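Local coordinates for putative hydrolase (Agrobacterium vitis, PDB 3LLC), which probably hydrolyses ester and thioester bonds as an alpha/beta hydrolase, possibly removing fatty acyl groups from proteins, at residues A[12-17]-A[100-105]; A[24-29]-A[77-82]; A[70-75]-A[94-99]. All blocks are in the same frame, centred on the assembly; numbering follows the deposited sequence. Where two conformers were deposited one is given.

Contact 1: A[12-17]-A[100-105]; sequences HAITVG and LDHFKP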
ATOM      1  N   HIS A  12     -15.533  11.949   1.615  1.00 19.38           N
ATOM      2  CA  HIS A  12     -15.314  12.159   3.059  1.00 18.36           C
ATOM      3  C   HIS A  12     -13.975  12.851   3.321  1.00 18.33           C
ATOM      4  O   HIS A  12     -13.030  12.673   2.560  1.00 20.43           O
ATOM      5  CB  HIS A  12     -15.294  10.787   3.785  1.00 21.19           C
ATOM      6  CG  HIS A  12     -16.623  10.100   3.820  1.00 20.11           C
ATOM      7  ND1 HIS A  12     -17.507  10.252   4.865  1.00 24.57           N
ATOM      8  CD2 HIS A  12     -17.233   9.279   2.929  1.00 27.57           C
ATOM      9  CE1 HIS A  12     -18.615   9.577   4.607  1.00 24.96           C
ATOM     10  NE2 HIS A  12     -18.473   8.967   3.445  1.00 25.96           N
ATOM     11  N   ALA A  13     -13.871  13.592   4.418  1.00 17.92           N
ATOM     12  CA  ALA A  13     -12.571  14.114   4.911  1.00 19.38           C
ATOM     13  C   ALA A  13     -12.359  13.644   6.351  1.00 18.31           C
ATOM     14  O   ALA A  13     -13.259  13.830   7.180  1.00 20.27           O
ATOM     15  CB  ALA A  13     -12.561  15.642   4.872  1.00 19.46           C
ATOM     16  N   ILE A  14     -11.203  13.082   6.636  1.00 19.14           N
ATOM     17  CA  ILE A  14     -10.885  12.531   7.958  1.00 21.55           C
ATOM     18  C   ILE A  14      -9.669  13.228   8.565  1.00 21.21           C
ATOM     19  O   ILE A  14      -8.596  13.265   7.948  1.00 19.91           O
ATOM     20  CB  ILE A  14     -10.619  11.004   7.859  1.00 21.23           C
ATOM     21  CG1 ILE A  14     -11.878  10.261   7.372  1.00 30.12           C
ATOM     22  CG2 ILE A  14     -10.084  10.436   9.211  1.00 24.08           C
ATOM     23  CD1 ILE A  14     -11.747   9.601   6.013  1.00 30.04           C
ATOM     24  N   THR A  15      -9.805  13.732   9.787  1.00 16.77           N
ATOM     25  CA  THR A  15      -8.683  14.362  10.479  1.00 19.34           C
ATOM     26  C   THR A  15      -7.798  13.292  11.135  1.00 22.71           C
ATOM     27  O   THR A  15      -8.296  12.416  11.834  1.00 21.78           O
ATOM     28  CB  THR A  15      -9.162  15.352  11.528  1.00 21.53           C
ATOM     29  OG1 THR A  15     -10.034  16.314  10.913  1.00 23.69           O
ATOM     30  CG2 THR A  15      -7.991  16.098  12.177  1.00 22.11           C
ATOM     31  N   VAL A  16      -6.492  13.368  10.879  1.00 20.85           N
ATOM     32  CA  VAL A  16      -5.507  12.417  11.406  1.00 20.51           C
ATOM     33  C   VAL A  16      -4.429  13.208  12.132  1.00 21.89           C
ATOM     34  O   VAL A  16      -3.936  14.209  11.620  1.00 22.28           O
ATOM     35  CB  VAL A  16      -4.888  11.560  10.283  1.00 20.95           C
ATOM     36  CG1 VAL A  16      -3.888  10.508  10.865  1.00 19.87           C
ATOM     37  CG2 VAL A  16      -5.975  10.875   9.414  1.00 15.71           C
ATOM     38  N   GLY A  17      -4.100  12.810  13.366  1.00 22.40           N
ATOM     39  CA  GLY A  17      -3.050  13.483  14.137  1.00 24.12           C
ATOM     40  C   GLY A  17      -3.532  14.647  14.993  1.00 22.65           C
ATOM     41  O   GLY A  17      -4.701  15.067  14.909  1.00 23.56           O
ATOM     42  N   LEU A 100      -9.518   3.323   8.139  1.00 22.59           N
ATOM     43  CA  LEU A 100     -10.208   2.081   8.495  0.50 23.96           C
ATOM     44  C   LEU A 100     -11.053   2.234   9.768  1.00 25.42           C
ATOM     45  O   LEU A 100     -12.212   1.782   9.791  1.00 27.21           O
ATOM     46  CB  LEU A 100      -9.222   0.905   8.591  0.50 23.68           C
ATOM     47  CG  LEU A 100      -9.827  -0.501   8.660  0.50 21.87           C
ATOM     48  CD1 LEU A 100     -10.327  -0.954   7.293  0.50 26.39           C
ATOM     49  CD2 LEU A 100      -8.793  -1.454   9.188  0.50 22.54           C
ATOM     50  N   ASP A 101     -10.517   2.882  10.810  1.00 24.81           N
ATOM     51  CA  ASP A 101     -11.251   3.085  12.059  1.00 24.70           C
ATOM     52  C   ASP A 101     -12.429   4.068  11.939  1.00 24.33           C
ATOM     53  O   ASP A 101     -13.366   4.048  12.761  1.00 23.93           O
ATOM     54  CB  ASP A 101     -10.315   3.559  13.177  1.00 27.45           C
ATOM     55  CG  ASP A 101      -9.274   2.480  13.595  1.00 36.94           C
ATOM     56  OD1 ASP A 101      -9.425   1.284  13.217  1.00 40.05           O
ATOM     57  OD2 ASP A 101      -8.301   2.836  14.312  1.00 35.18           O
ATOM     58  N   HIS A 102     -12.395   4.928  10.921  1.00 22.12           N
ATOM     59  CA  HIS A 102     -13.498   5.871  10.695  1.00 22.37           C
ATOM     60  C   HIS A 102     -14.731   5.121  10.151  1.00 20.67           C
ATOM     61  O   HIS A 102     -15.834   5.386  10.557  1.00 21.64           O
ATOM     62  CB  HIS A 102     -13.057   6.976   9.729  1.00 20.54           C
ATOM     63  CG  HIS A 102     -14.087   8.046   9.496  1.00 24.76           C
ATOM     64  ND1 HIS A 102     -14.271   9.107  10.363  1.00 27.79           N
ATOM     65  CD2 HIS A 102     -14.975   8.228   8.488  1.00 24.37           C
ATOM     66  CE1 HIS A 102     -15.252   9.876   9.915  1.00 27.28           C
ATOM     67  NE2 HIS A 102     -15.682   9.377   8.770  1.00 26.53           N
ATOM     68  N   PHE A 103     -14.514   4.206   9.209  1.00 23.06           N
ATOM     69  CA  PHE A 103     -15.589   3.490   8.518  1.00 21.71           C
ATOM     70  C   PHE A 103     -15.944   2.140   9.142  1.00 21.56           C
ATOM     71  O   PHE A 103     -17.074   1.685   8.999  1.00 22.98           O
ATOM     72  CB  PHE A 103     -15.197   3.315   7.050  1.00 22.78           C
ATOM     73  CG  PHE A 103     -15.125   4.623   6.294  1.00 21.90           C
ATOM     74  CD1 PHE A 103     -16.295   5.321   6.021  1.00 26.79           C
ATOM     75  CD2 PHE A 103     -13.916   5.149   5.877  1.00 27.14           C
ATOM     76  CE1 PHE A 103     -16.253   6.532   5.338  1.00 30.02           C
ATOM     77  CE2 PHE A 103     -13.869   6.349   5.189  1.00 32.63           C
ATOM     78  CZ  PHE A 103     -15.040   7.039   4.916  1.00 30.44           C
ATOM     79  N   LYS A 104     -14.980   1.512   9.822  1.00 22.04           N
ATOM     80  CA  LYS A 104     -15.191   0.258  10.593  1.00 22.92           C
ATOM     81  C   LYS A 104     -15.903  -0.859   9.832  1.00 21.26           C
ATOM     82  O   LYS A 104     -16.907  -1.369  10.304  1.00 20.11           O
ATOM     83  CB  LYS A 104     -15.996   0.543  11.855  1.00 26.15           C
ATOM     84  CG  LYS A 104     -15.295   1.402  12.870  1.00 34.23           C
ATOM     85  CD  LYS A 104     -16.230   1.716  14.046  1.00 36.47           C
ATOM     86  CE  LYS A 104     -15.441   2.022  15.317  1.00 47.50           C
ATOM     87  NZ  LYS A 104     -14.306   2.977  15.109  1.00 48.93           N
ATOM     88  N   PRO A 105     -15.411  -1.236   8.656  1.00 20.34           N
ATOM     89  CA  PRO A 105     -16.030  -2.351   7.950  1.00 22.76           C
ATOM     90  C   PRO A 105     -15.893  -3.632   8.782  1.00 24.40           C
ATOM     91  O   PRO A 105     -14.898  -3.798   9.514  1.00 25.74           O
ATOM     92  CB  PRO A 105     -15.220  -2.426   6.653  1.00 23.88           C
ATOM     93  CG  PRO A 105     -13.898  -1.870   7.034  1.00 23.68           C
ATOM     94  CD  PRO A 105     -14.210  -0.751   7.962  1.00 21.48           C
TER
HETATM   95  O   HOH W   1     -17.245  11.238   7.257  1.00 35.11           O
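F103 drives its ring edge into the face of H12: the ring planes stand at 88° with centroids 4.9 Å apart, a T-shaped stack in which CZ of F103 comes within 3.6 Å of CG of H12. The H12 ring is carried there by a first torsion of -69°, which sets CG anti to the carbonyl carbon and swings the imidazole out from strand 9-16 toward the end of helix 89-103. Next to this pair, I14 meets H102 by a CH-pi contact. CG1 of I14 sits over the H102 ring, 3.8 Å from its centroid and only 13° off the ring normal, while CD1 of the same isoleucine reaches CE2 of F103 at 4.0 Å. The two imidazoles do not bond directly, as ND1 of H12 and NE2 of H102 are 4.4 Å apart. A water joins them, 2.6 Å from H12 ND1 and 2.9 Å from H102 NE2, and it lies in the plane of the H12 ring. The contact thus packs the last turn of the helix against edge strand 9-16 of the alpha/beta hydrolase sheet. Each imidazole gives one face to carbon and a nitrogen to the shared water; E10, weakly bonded to NE2 of H12, could ease protonation of that ring.

Contact 2: A[24-29]-A[77-82]; sequences SIAALV and HGASGG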
ATOM      1  N   SER A  24      -5.743  16.658   7.128  1.00 17.43           N
ATOM      2  CA  SER A  24      -7.019  16.145   6.615  0.70 18.05           C
ATOM      3  C   SER A  24      -6.784  15.203   5.421  1.00 20.19           C
ATOM      4  O   SER A  24      -6.118  15.572   4.435  1.00 18.15           O
ATOM      5  CB  SER A  24      -7.962  17.285   6.195  0.70 14.43           C
ATOM      6  OG  SER A  24      -8.389  18.120   7.263  0.70 12.34           O
ATOM      7  N   ILE A  25      -7.340  13.990   5.510  1.00 16.70           N
ATOM      8  CA  ILE A  25      -7.215  12.953   4.494  1.00 16.64           C
ATOM      9  C   ILE A  25      -8.521  12.836   3.684  1.00 18.46           C
ATOM     10  O   ILE A  25      -9.634  12.687   4.244  1.00 17.95           O
ATOM     11  CB  ILE A  25      -6.837  11.576   5.176  1.00 15.98           C
ATOM     12  CG1 ILE A  25      -5.504  11.708   5.904  1.00 20.27           C
ATOM     13  CG2 ILE A  25      -6.877  10.406   4.162  1.00 16.24           C
ATOM     14  CD1 ILE A  25      -4.278  12.156   5.000  1.00 15.79           C
ATOM     15  N   ALA A  26      -8.395  12.954   2.356  1.00 19.06           N
ATOM     16  CA  ALA A  26      -9.527  12.842   1.446  1.00 17.16           C
ATOM     17  C   ALA A  26      -9.767  11.343   1.120  1.00 17.44           C
ATOM     18  O   ALA A  26      -8.818  10.577   0.852  1.00 18.65           O
ATOM     19  CB  ALA A  26      -9.266  13.652   0.141  1.00 18.46           C
ATOM     20  N   ALA A  27     -11.039  10.939   1.139  1.00 17.78           N
ATOM     21  CA  ALA A  27     -11.445   9.545   0.872  1.00 19.03           C
ATOM     22  C   ALA A  27     -12.715   9.475   0.017  1.00 18.75           C
ATOM     23  O   ALA A  27     -13.576  10.364   0.052  1.00 20.18           O
ATOM     24  CB  ALA A  27     -11.630   8.741   2.219  1.00 19.07           C
ATOM     25  N   LEU A  28     -12.783   8.416  -0.789  1.00 21.87           N
ATOM     26  CA  LEU A  28     -13.916   8.085  -1.652  1.00 20.58           C
ATOM     27  C   LEU A  28     -14.375   6.669  -1.249  1.00 21.61           C
ATOM     28  O   LEU A  28     -13.577   5.720  -1.323  1.00 22.45           O
ATOM     29  CB  LEU A  28     -13.476   8.099  -3.125  1.00 23.30           C
ATOM     30  CG  LEU A  28     -13.101   9.472  -3.727  1.00 24.66           C
ATOM     31  CD1 LEU A  28     -12.411   9.309  -5.091  1.00 27.03           C
ATOM     32  CD2 LEU A  28     -14.350  10.417  -3.820  1.00 21.59           C
ATOM     33  N   VAL A  29     -15.636   6.532  -0.855  1.00 20.12           N
ATOM     34  CA  VAL A  29     -16.154   5.288  -0.264  0.50 20.90           C
ATOM     35  C   VAL A  29     -17.476   4.840  -0.888  1.00 19.81           C
ATOM     36  O   VAL A  29     -18.373   5.654  -1.188  1.00 20.77           O
ATOM     37  CB  VAL A  29     -16.376   5.427   1.260  0.50 22.46           C
ATOM     38  CG1 VAL A  29     -17.636   6.235   1.557  0.50 22.38           C
ATOM     39  CG2 VAL A  29     -16.486   4.062   1.905  0.50 21.84           C
ATOM     40  N   HIS A  77      -0.158  13.952  -1.077  1.00 19.86           N
ATOM     41  CA  HIS A  77      -0.557  13.377  -2.374  1.00 20.49           C
ATOM     42  C   HIS A  77      -1.987  13.806  -2.720  1.00 20.52           C
ATOM     43  O   HIS A  77      -2.845  13.980  -1.831  1.00 18.54           O
ATOM     44  CB  HIS A  77      -0.602  11.848  -2.320  1.00 19.82           C
ATOM     45  CG  HIS A  77       0.708  11.155  -2.063  1.00 22.82           C
ATOM     46  ND1 HIS A  77       1.442  11.304  -0.892  1.00 21.84           N
ATOM     47  CD2 HIS A  77       1.368  10.222  -2.796  1.00 23.94           C
ATOM     48  CE1 HIS A  77       2.496  10.501  -0.931  1.00 23.52           C
ATOM     49  NE2 HIS A  77       2.479   9.836  -2.070  1.00 23.38           N
ATOM     50  N   GLY A  78      -2.265  13.927  -4.017  1.00 17.53           N
ATOM     51  CA  GLY A  78      -3.613  14.127  -4.503  1.00 17.72           C
ATOM     52  C   GLY A  78      -4.452  15.181  -3.773  1.00 18.44           C
ATOM     53  O   GLY A  78      -4.090  16.364  -3.721  1.00 16.02           O
ATOM     54  N   ALA A  79      -5.638  14.764  -3.302  1.00 15.70           N
ATOM     55  CA  ALA A  79      -6.629  15.688  -2.748  1.00 15.00           C
ATOM     56  C   ALA A  79      -6.440  15.927  -1.244  1.00 10.90           C
ATOM     57  O   ALA A  79      -7.145  16.767  -0.666  1.00 16.23           O
ATOM     58  CB  ALA A  79      -8.119  15.177  -3.056  1.00 15.67           C
ATOM     59  N   SER A  80      -5.505  15.215  -0.624  1.00 13.98           N
ATOM     60  CA  SER A  80      -5.248  15.360   0.828  1.00 16.05           C
ATOM     61  C   SER A  80      -4.358  16.558   1.204  1.00 18.57           C
ATOM     62  O   SER A  80      -3.726  17.181   0.327  1.00 16.87           O
ATOM     63  CB  SER A  80      -4.677  14.069   1.394  1.00 18.46           C
ATOM     64  OG  SER A  80      -5.672  13.061   1.382  1.00 18.67           O
ATOM     65  N   GLY A  81      -4.372  16.917   2.492  1.00 16.74           N
ATOM     66  CA  GLY A  81      -3.503  17.949   3.040  1.00 15.72           C
ATOM     67  C   GLY A  81      -2.109  17.429   3.384  1.00 15.19           C
ATOM     68  O   GLY A  81      -1.789  16.261   3.160  1.00 16.88           O
ATOM     69  N   GLY A  82      -1.290  18.321   3.937  1.00 16.35           N
ATOM     70  CA  GLY A  82       0.046  17.982   4.423  1.00 17.11           C
ATOM     71  C   GLY A  82       1.122  18.067   3.333  1.00 19.92           C
ATOM     72  O   GLY A  82       0.794  17.918   2.150  1.00 17.40           O
TER
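Two hydrogen bonds join S24 and A26 of strand 23-30 to S80 and G81 of the loop 77-82. The first runs between backbones: the N-H of G81 meets the carbonyl oxygen of S24 at 2.9 Å, with 174° at the hydrogen and 168° at the acceptor, so the donor approaches nearly in line with the C=O bond. The second uses a side chain, the amide N of A26 giving its hydrogen to OG of S80 at 2.9 Å. The first torsion of S80, -69°, places OG beside its own backbone N and aims it at the strand. The same hydroxyl also bonds to the carbonyl oxygen of D73, so it ties the loop to both strand 23-30 and the chain leaving strand 68-72.

These strands are antiparallel neighbours in the alpha/beta hydrolase sheet, and the loop lies on the route from strand 68-72 to helix 89-103. Its start is shaped by a type II' beta turn from H77 to S80, in which G78 takes positive phi; the carboxylate of D73 additionally accepts from the backbone N of A79.

Apolar contact is slight: CB of A26 and CB of A79 touch at 3.7 Å, both near the surface. Van der Waals contact with the S80 hydroxyl comes from I25. It points its CB away from the loop, yet its CD1 returns to within 4.0 Å of S80 OG, and its CA lies 3.5 Å from that oxygen. The I25 side chain also packs on V16 and F72 of the neighbouring strands and on V99 of helix 89-103.

Contact 3: A[70-75]-A[94-99]; sequences IRFDYS and EEALAV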
ATOM      1  N   ILE A  70     -13.044   1.256  -0.369  1.00 18.84           N
ATOM      2  CA  ILE A  70     -12.460   2.476   0.221  1.00 17.18           C
ATOM      3  C   ILE A  70     -11.177   2.843  -0.545  1.00 19.32           C
ATOM      4  O   ILE A  70     -10.294   2.012  -0.705  1.00 20.72           O
ATOM      5  CB  ILE A  70     -12.135   2.334   1.711  1.00 19.06           C
ATOM      6  CG1 ILE A  70     -13.404   2.127   2.536  1.00 21.90           C
ATOM      7  CG2 ILE A  70     -11.363   3.570   2.238  1.00 19.82           C
ATOM      8  CD1 ILE A  70     -13.162   1.687   3.971  1.00 24.28           C
ATOM      9  N   ARG A  71     -11.092   4.097  -0.995  1.00 18.85           N
ATOM     10  CA  ARG A  71      -9.811   4.666  -1.466  1.00 19.03           C
ATOM     11  C   ARG A  71      -9.557   5.954  -0.709  1.00 18.85           C
ATOM     12  O   ARG A  71     -10.527   6.617  -0.289  1.00 19.05           O
ATOM     13  CB  ARG A  71      -9.885   4.990  -2.954  1.00 19.52           C
ATOM     14  CG  ARG A  71     -10.039   3.766  -3.861  1.00 20.99           C
ATOM     15  CD  ARG A  71     -10.360   4.170  -5.318  1.00 18.15           C
ATOM     16  NE  ARG A  71     -11.713   4.655  -5.502  1.00 21.18           N
ATOM     17  CZ  ARG A  71     -12.084   5.631  -6.323  1.00 23.24           C
ATOM     18  NH1 ARG A  71     -11.199   6.320  -7.040  1.00 26.66           N
ATOM     19  NH2 ARG A  71     -13.357   5.959  -6.395  1.00 25.20           N
ATOM     20  N   PHE A  72      -8.277   6.290  -0.510  1.00 18.68           N
ATOM     21  CA  PHE A  72      -7.890   7.564   0.114  1.00 18.12           C
ATOM     22  C   PHE A  72      -6.519   8.017  -0.421  1.00 18.71           C
ATOM     23  O   PHE A  72      -5.770   7.206  -0.969  1.00 20.67           O
ATOM     24  CB  PHE A  72      -7.855   7.436   1.632  1.00 18.66           C
ATOM     25  CG  PHE A  72      -6.750   6.556   2.126  1.00 20.95           C
ATOM     26  CD1 PHE A  72      -6.886   5.167   2.095  1.00 24.10           C
ATOM     27  CD2 PHE A  72      -5.544   7.097   2.584  1.00 22.14           C
ATOM     28  CE1 PHE A  72      -5.855   4.347   2.499  1.00 23.39           C
ATOM     29  CE2 PHE A  72      -4.503   6.267   3.013  1.00 25.02           C
ATOM     30  CZ  PHE A  72      -4.673   4.880   2.960  1.00 25.87           C
ATOM     31  N   ASP A  73      -6.243   9.314  -0.307  1.00 19.90           N
ATOM     32  CA  ASP A  73      -4.933   9.892  -0.702  1.00 17.73           C
ATOM     33  C   ASP A  73      -4.059  10.061   0.538  1.00 18.06           C
ATOM     34  O   ASP A  73      -4.470  10.664   1.537  1.00 20.33           O
ATOM     35  CB  ASP A  73      -5.101  11.234  -1.409  1.00 17.75           C
ATOM     36  CG  ASP A  73      -5.464  11.091  -2.928  1.00 19.10           C
ATOM     37  OD1 ASP A  73      -4.954  10.141  -3.577  1.00 23.44           O
ATOM     38  OD2 ASP A  73      -6.213  11.963  -3.443  1.00 17.89           O
ATOM     39  N   TYR A  74      -2.847   9.533   0.470  1.00 18.85           N
ATOM     40  CA  TYR A  74      -1.843   9.788   1.522  1.00 19.23           C
ATOM     41  C   TYR A  74      -1.593  11.293   1.691  1.00 19.71           C
ATOM     42  O   TYR A  74      -1.806  12.071   0.751  1.00 17.44           O
ATOM     43  CB  TYR A  74      -0.521   9.126   1.182  1.00 21.53           C
ATOM     44  CG  TYR A  74      -0.521   7.617   1.001  1.00 20.64           C
ATOM     45  CD1 TYR A  74      -0.815   6.760   2.067  1.00 23.13           C
ATOM     46  CD2 TYR A  74      -0.118   7.037  -0.196  1.00 24.00           C
ATOM     47  CE1 TYR A  74      -0.768   5.372   1.898  1.00 20.74           C
ATOM     48  CE2 TYR A  74      -0.067   5.645  -0.354  1.00 20.64           C
ATOM     49  CZ  TYR A  74      -0.384   4.825   0.710  1.00 22.68           C
ATOM     50  OH  TYR A  74      -0.345   3.462   0.543  1.00 22.45           O
ATOM     51  N   SER A  75      -1.231  11.727   2.901  1.00 18.21           N
ATOM     52  CA  SER A  75      -0.816  13.103   3.085  1.00 17.72           C
ATOM     53  C   SER A  75       0.302  13.436   2.059  1.00 17.25           C
ATOM     54  O   SER A  75       1.134  12.586   1.749  1.00 17.47           O
ATOM     55  CB  SER A  75      -0.328  13.407   4.518  1.00 19.99           C
ATOM     56  OG  SER A  75       0.743  12.565   4.920  1.00 17.84           O
ATOM     57  N   GLU A  94      -0.353   5.512   9.817  1.00 19.14           N
ATOM     58  CA  GLU A  94      -1.276   6.116  10.754  1.00 20.21           C
ATOM     59  C   GLU A  94      -2.563   6.571  10.044  1.00 21.02           C
ATOM     60  O   GLU A  94      -3.683   6.440  10.570  1.00 18.60           O
ATOM     61  CB  GLU A  94      -0.616   7.310  11.450  1.00 21.00           C
ATOM     62  CG  GLU A  94      -1.480   7.960  12.514  1.00 21.96           C
ATOM     63  CD  GLU A  94      -0.850   9.194  13.176  1.00 27.17           C
ATOM     64  OE1 GLU A  94       0.135   9.778  12.642  1.00 26.42           O
ATOM     65  OE2 GLU A  94      -1.372   9.598  14.239  1.00 31.54           O
ATOM     66  N   GLU A  95      -2.395   7.107   8.843  1.00 19.69           N
ATOM     67  CA  GLU A  95      -3.543   7.555   8.036  1.00 18.21           C
ATOM     68  C   GLU A  95      -4.424   6.357   7.565  1.00 19.61           C
ATOM     69  O   GLU A  95      -5.657   6.403   7.655  1.00 19.57           O
ATOM     70  CB  GLU A  95      -3.020   8.381   6.842  1.00 19.50           C
ATOM     71  CG  GLU A  95      -2.404   9.726   7.272  1.00 20.77           C
ATOM     72  CD  GLU A  95      -1.391  10.320   6.259  1.00 21.23           C
ATOM     73  OE1 GLU A  95      -1.446   9.889   5.088  1.00 22.53           O
ATOM     74  OE2 GLU A  95      -0.606  11.225   6.663  1.00 20.05           O
ATOM     75  N   ALA A  96      -3.792   5.304   7.066  1.00 21.10           N
ATOM     76  CA  ALA A  96      -4.492   4.112   6.644  1.00 20.97           C
ATOM     77  C   ALA A  96      -5.326   3.552   7.805  1.00 23.47           C
ATOM     78  O   ALA A  96      -6.512   3.251   7.623  1.00 23.54           O
ATOM     79  CB  ALA A  96      -3.512   3.034   6.061  1.00 21.24           C
ATOM     80  N   LEU A  97      -4.728   3.447   8.990  1.00 21.49           N
ATOM     81  CA  LEU A  97      -5.445   2.924  10.154  0.50 21.51           C
ATOM     82  C   LEU A  97      -6.604   3.859  10.559  1.00 23.01           C
ATOM     83  O   LEU A  97      -7.698   3.392  10.934  1.00 23.34           O
ATOM     84  CB  LEU A  97      -4.458   2.686  11.309  0.50 22.81           C
ATOM     85  CG  LEU A  97      -4.962   2.063  12.614  0.50 21.06           C
ATOM     86  CD1 LEU A  97      -5.722   0.773  12.320  0.50 16.81           C
ATOM     87  CD2 LEU A  97      -3.798   1.803  13.594  0.50 14.27           C
ATOM     88  N   ALA A  98      -6.381   5.182  10.513  1.00 19.69           N
ATOM     89  CA  ALA A  98      -7.434   6.141  10.835  1.00 19.69           C
ATOM     90  C   ALA A  98      -8.634   6.052   9.870  1.00 17.46           C
ATOM     91  O   ALA A  98      -9.792   6.221  10.268  1.00 17.87           O
ATOM     92  CB  ALA A  98      -6.887   7.593  10.887  1.00 18.87           C
ATOM     93  N   VAL A  99      -8.349   5.826   8.598  1.00 20.20           N
ATOM     94  CA  VAL A  99      -9.410   5.711   7.601  1.00 20.89           C
ATOM     95  C   VAL A  99     -10.221   4.430   7.889  1.00 21.54           C
ATOM     96  O   VAL A  99     -11.461   4.462   7.950  1.00 19.42           O
ATOM     97  CB  VAL A  99      -8.824   5.704   6.187  1.00 22.33           C
ATOM     98  CG1 VAL A  99      -9.887   5.214   5.173  1.00 24.58           C
ATOM     99  CG2 VAL A  99      -8.307   7.118   5.854  1.00 21.35           C
TER
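The strand-to-helix half of the beta-alpha-beta crossover from strand 68-72 through helix 89-103 to strand 107-113, part of the alpha/beta hydrolase fold, brings the helix back against the strand and the loop that follows it, where E95 meets S75 and V99 packs on I70 and F72. The short segments run at 143° with axes 10.1 Å apart. E95 holds S75 with both carboxylate oxygens: OE1 accepts the backbone N-H of S75 at 2.9 Å, N to OE1, the donor standing 34° out of the carboxylate plane, whereas OE2 takes OG of S75 at 2.6 Å through its syn lone pair. A first torsion of 57° puts OG of S75 between its backbone N and carbonyl carbon, facing the glutamate. Farther along the helix the chemistry turns apolar. CG2 of V99 lies over one face of the F72 ring, 4.1 Å from CG; CG1, its other branch, touches CG2 of I70 at 3.7 Å. The far end of the F72 ring, CZ, approaches CB of A96 at 3.8 Å. OE2 of E95 also forms a salt bridge with R23. Buried but held by two S75 donors and the R23 charge, the carboxylate probably stays ionised and fixes the start of the loop to the helix.

How the contacts relate
All three contacts lie on the same side of the chain's centre and reach one sheet, in which strands 9-16, 23-30 and 68-72 are consecutive. Contact 3 is the core one, every touching residue buried; contact 1 is partly buried at the sheet's edge, and contact 2 is a surface contact. Contacts 1 and 2 meet along the backbone pairing of strands 9-16 and 23-30, contacts 2 and 3 at D73. Contacts 1 and 3 share helix 89-103 and meet where V16 packs on A98 and F103 on I70. Chemistry follows place: aromatic rings and a bridging water in contact 1, mainly backbone and hydroxyl bonds in contact 2, and a buried carboxylate beside apolar packing in contact 3.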